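Local coordinates for protein type III effector XopAI (Xanthomonas citri, PDB 6K93) that adopts a mono-ADP-ribosyltransferase fold, probably binds arginine-containing peptides, and is thought to be delivered into plant cells by type III secretion, at residues I128-E133 and T193-A198. Numbering follows the deposited sequence.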
ATOM      1  N   ILE A 128     -14.381  -4.539   6.309  1.00 11.74           N
ATOM      2  CA  ILE A 128     -15.254  -5.193   7.273  1.00 12.38           C
ATOM      3  C   ILE A 128     -15.568  -6.628   6.856  1.00 13.98           C
ATOM      4  O   ILE A 128     -15.714  -7.506   7.722  1.00 13.61           O
ATOM      5  CB  ILE A 128     -16.511  -4.329   7.489  1.00 13.80           C
ATOM      6  CG1 ILE A 128     -16.106  -3.054   8.221  1.00 14.20           C
ATOM      7  CG2 ILE A 128     -17.580  -5.116   8.251  1.00 14.70           C
ATOM      8  CD1 ILE A 128     -17.175  -2.012   8.333  1.00 14.28           C
ATOM      9  N   THR A 129     -15.640  -6.905   5.552  1.00 13.86           N
ATOM     10  CA  THR A 129     -16.001  -8.235   5.063  1.00 14.08           C
ATOM     11  C   THR A 129     -14.792  -9.116   4.746  1.00 13.94           C
ATOM     12  O   THR A 129     -14.970 -10.228   4.231  1.00 15.59           O
ATOM     13  CB  THR A 129     -16.867  -8.123   3.797  1.00 14.90           C
ATOM     14  OG1 THR A 129     -16.096  -7.583   2.721  1.00 15.30           O
ATOM     15  CG2 THR A 129     -18.098  -7.288   4.037  1.00 15.56           C
ATOM     16  N   LEU A 130     -13.573  -8.646   5.012  1.00 14.01           N
ATOM     17  CA  LEU A 130     -12.386  -9.320   4.505  1.00 14.89           C
ATOM     18  C   LEU A 130     -12.246 -10.740   5.034  1.00 16.35           C
ATOM     19  O   LEU A 130     -11.692 -11.610   4.346  1.00 18.23           O
ATOM     20  CB  LEU A 130     -11.153  -8.510   4.877  1.00 14.18           C
ATOM     21  CG  LEU A 130      -9.837  -8.954   4.223  1.00 15.44           C
ATOM     22  CD1 LEU A 130      -9.936  -8.770   2.724  1.00 16.70           C
ATOM     23  CD2 LEU A 130      -8.692  -8.177   4.792  1.00 15.22           C
ATOM     24  N   TRP A 131     -12.726 -10.992   6.242  1.00 16.87           N
ATOM     25  CA  TRP A 131     -12.570 -12.287   6.887  1.00 18.56           C
ATOM     26  C   TRP A 131     -13.807 -13.165   6.768  1.00 20.64           C
ATOM     27  O   TRP A 131     -13.859 -14.241   7.379  1.00 24.29           O
ATOM     28  CB  TRP A 131     -12.236 -12.088   8.362  1.00 19.22           C
ATOM     29  CG  TRP A 131     -10.867 -11.598   8.633  1.00 21.85           C
ATOM     30  CD1 TRP A 131      -9.991 -11.054   7.745  1.00 22.03           C
ATOM     31  CD2 TRP A 131     -10.208 -11.610   9.899  1.00 30.25           C
ATOM     32  NE1 TRP A 131      -8.815 -10.729   8.381  1.00 25.87           N
ATOM     33  CE2 TRP A 131      -8.929 -11.056   9.708  1.00 33.01           C
ATOM     34  CE3 TRP A 131     -10.579 -12.036  11.179  1.00 37.77           C
ATOM     35  CZ2 TRP A 131      -8.014 -10.924  10.750  1.00 39.30           C
ATOM     36  CZ3 TRP A 131      -9.672 -11.901  12.208  1.00 42.03           C
ATOM     37  CH2 TRP A 131      -8.405 -11.348  11.987  1.00 42.90           C
ATOM     38  N   GLY A 132     -14.814 -12.736   6.026  1.00 17.76           N
ATOM     39  CA  GLY A 132     -16.028 -13.510   5.935  1.00 18.30           C
ATOM     40  C   GLY A 132     -17.138 -12.953   6.822  1.00 19.44           C
ATOM     41  O   GLY A 132     -16.939 -12.117   7.710  1.00 18.84           O
ATOM     42  N   GLU A 133     -18.324 -13.463   6.562  1.00 19.39           N
ATOM     43  CA  GLU A 133     -19.544 -12.976   7.194  1.00 20.01           C
ATOM     44  C   GLU A 133     -19.466 -12.984   8.722  1.00 18.20           C
ATOM     45  O   GLU A 133     -19.904 -12.028   9.382  1.00 16.92           O
ATOM     46  CB  GLU A 133     -20.705 -13.846   6.683  1.00 23.14           C
ATOM     47  CG  GLU A 133     -21.953 -13.868   7.481  1.00 23.79           C
ATOM     48  CD  GLU A 133     -22.996 -14.793   6.809  1.00 25.82           C
ATOM     49  OE1 GLU A 133     -23.207 -14.660   5.586  1.00 25.59           O
ATOM     50  OE2 GLU A 133     -23.517 -15.633   7.516  1.00 25.58           O
ATOM     51  N   THR A 193      -8.733  -9.188  -6.775  1.00 19.06           N
ATOM     52  CA  THR A 193      -9.966  -9.338  -6.023  1.00 18.55           C
ATOM     53  C   THR A 193     -10.603  -7.972  -5.855  1.00 16.62           C
ATOM     54  O   THR A 193      -9.928  -6.942  -5.860  1.00 15.33           O
ATOM     55  CB  THR A 193      -9.737  -9.965  -4.633  1.00 19.49           C
ATOM     56  OG1 THR A 193      -8.985  -9.062  -3.806  1.00 17.39           O
ATOM     57  CG2 THR A 193      -8.994 -11.278  -4.764  1.00 21.94           C
ATOM     58  N   ALA A 194     -11.923  -7.975  -5.697  1.00 15.46           N
ATOM     59  CA  ALA A 194     -12.615  -6.726  -5.392  1.00 15.25           C
ATOM     60  C   ALA A 194     -12.087  -6.096  -4.113  1.00 14.94           C
ATOM     61  O   ALA A 194     -11.927  -4.874  -4.030  1.00 14.36           O
ATOM     62  CB  ALA A 194     -14.122  -6.969  -5.271  1.00 16.69           C
ATOM     63  N   HIS A 195     -11.834  -6.918  -3.093  1.00 14.29           N
ATOM     64  CA  HIS A 195     -11.338  -6.377  -1.828  1.00 13.80           C
ATOM     65  C   HIS A 195      -9.993  -5.680  -2.013  1.00 14.09           C
ATOM     66  O   HIS A 195      -9.755  -4.578  -1.492  1.00 13.65           O
ATOM     67  CB  HIS A 195     -11.205  -7.482  -0.797  1.00 14.52           C
ATOM     68  CG  HIS A 195     -12.516  -8.055  -0.386  1.00 19.38           C
ATOM     69  ND1 HIS A 195     -13.299  -8.788  -1.250  1.00 19.18           N
ATOM     70  CD2 HIS A 195     -13.194  -7.985   0.785  1.00 18.80           C
ATOM     71  CE1 HIS A 195     -14.411  -9.134  -0.620  1.00 18.42           C
ATOM     72  NE2 HIS A 195     -14.364  -8.672   0.618  1.00 17.89           N
ATOM     73  N   GLY A 196      -9.084  -6.330  -2.727  1.00 13.83           N
ATOM     74  CA  GLY A 196      -7.777  -5.749  -2.961  1.00 13.04           C
ATOM     75  C   GLY A 196      -7.846  -4.450  -3.735  1.00 13.12           C
ATOM     76  O   GLY A 196      -7.136  -3.497  -3.425  1.00 12.06           O
ATOM     77  N   LEU A 197      -8.674  -4.405  -4.776  1.00 12.61           N
ATOM     78  CA  LEU A 197      -8.772  -3.185  -5.572  1.00 13.23           C
ATOM     79  C   LEU A 197      -9.331  -2.034  -4.746  1.00 13.36           C
ATOM     80  O   LEU A 197      -8.878  -0.893  -4.864  1.00 12.84           O
ATOM     81  CB  LEU A 197      -9.635  -3.429  -6.818  1.00 14.35           C
ATOM     82  CG  LEU A 197      -9.024  -4.397  -7.819  1.00 16.42           C
ATOM     83  CD1 LEU A 197     -10.069  -4.764  -8.856  1.00 18.59           C
ATOM     84  CD2 LEU A 197      -7.781  -3.838  -8.481  1.00 15.98           C
ATOM     85  N   ALA A 198     -10.314  -2.316  -3.888  1.00 13.42           N
ATOM     86  CA  ALA A 198     -10.890  -1.281  -3.043  1.00 14.16           C
ATOM     87  C   ALA A 198      -9.867  -0.770  -2.032  1.00 14.37           C
ATOM     88  O   ALA A 198      -9.742   0.435  -1.826  1.00 15.30           O
ATOM     89  CB  ALA A 198     -12.133  -1.833  -2.330  1.00 13.97           C
TER
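H195 turns CG anti to its carbonyl carbon (chi1 -67°), which sends the imidazole out from the first turn of helix 194-209 toward the loop at 128-133, and T129 meets it with OG1 set between its own backbone N and carbonyl carbon. NE2 of H195 donates to OG1 of T129 over 2.9 Å, with the hydroxyl near the ring edge but tilted 21° out of the imidazole plane. The two side chains run at about a right angle to each other. T129 OG1 has a second partner, the carbonyl O of T125 one turn back in helix 117-128, so the hydroxyl links the histidine to the backbone of that helix.

L130 adds the apolar half. Its methyl CD1 comes obliquely to the ring, 3.9 Å from H195 CD2 and 4.0 Å from H195 CB, with the leucine and the histidine lying alongside each other and pointing opposite ways. L90 and A126 also touch H195, while L130 rests on D178 and R139 as well.

Local backbone structure positions both partners. T129 to G132 form a type I beta turn, closed by G132 N on T129 O at 3.1 Å, which places T129 and L130 side by side before the histidine. On the other segment T193 is the N-cap: its OG1 accepts from G196 N at 2.9 Å with an N-H...O angle of 158°, ordering the helix start from which H195 projects. The result is a small surface contact, burying 125 Å², in which an N-capped helix start docks through one histidine onto the type I turn in the loop between helices 117-128 and 136-156, within the helical part of this ADP-ribosyltransferase-family protein.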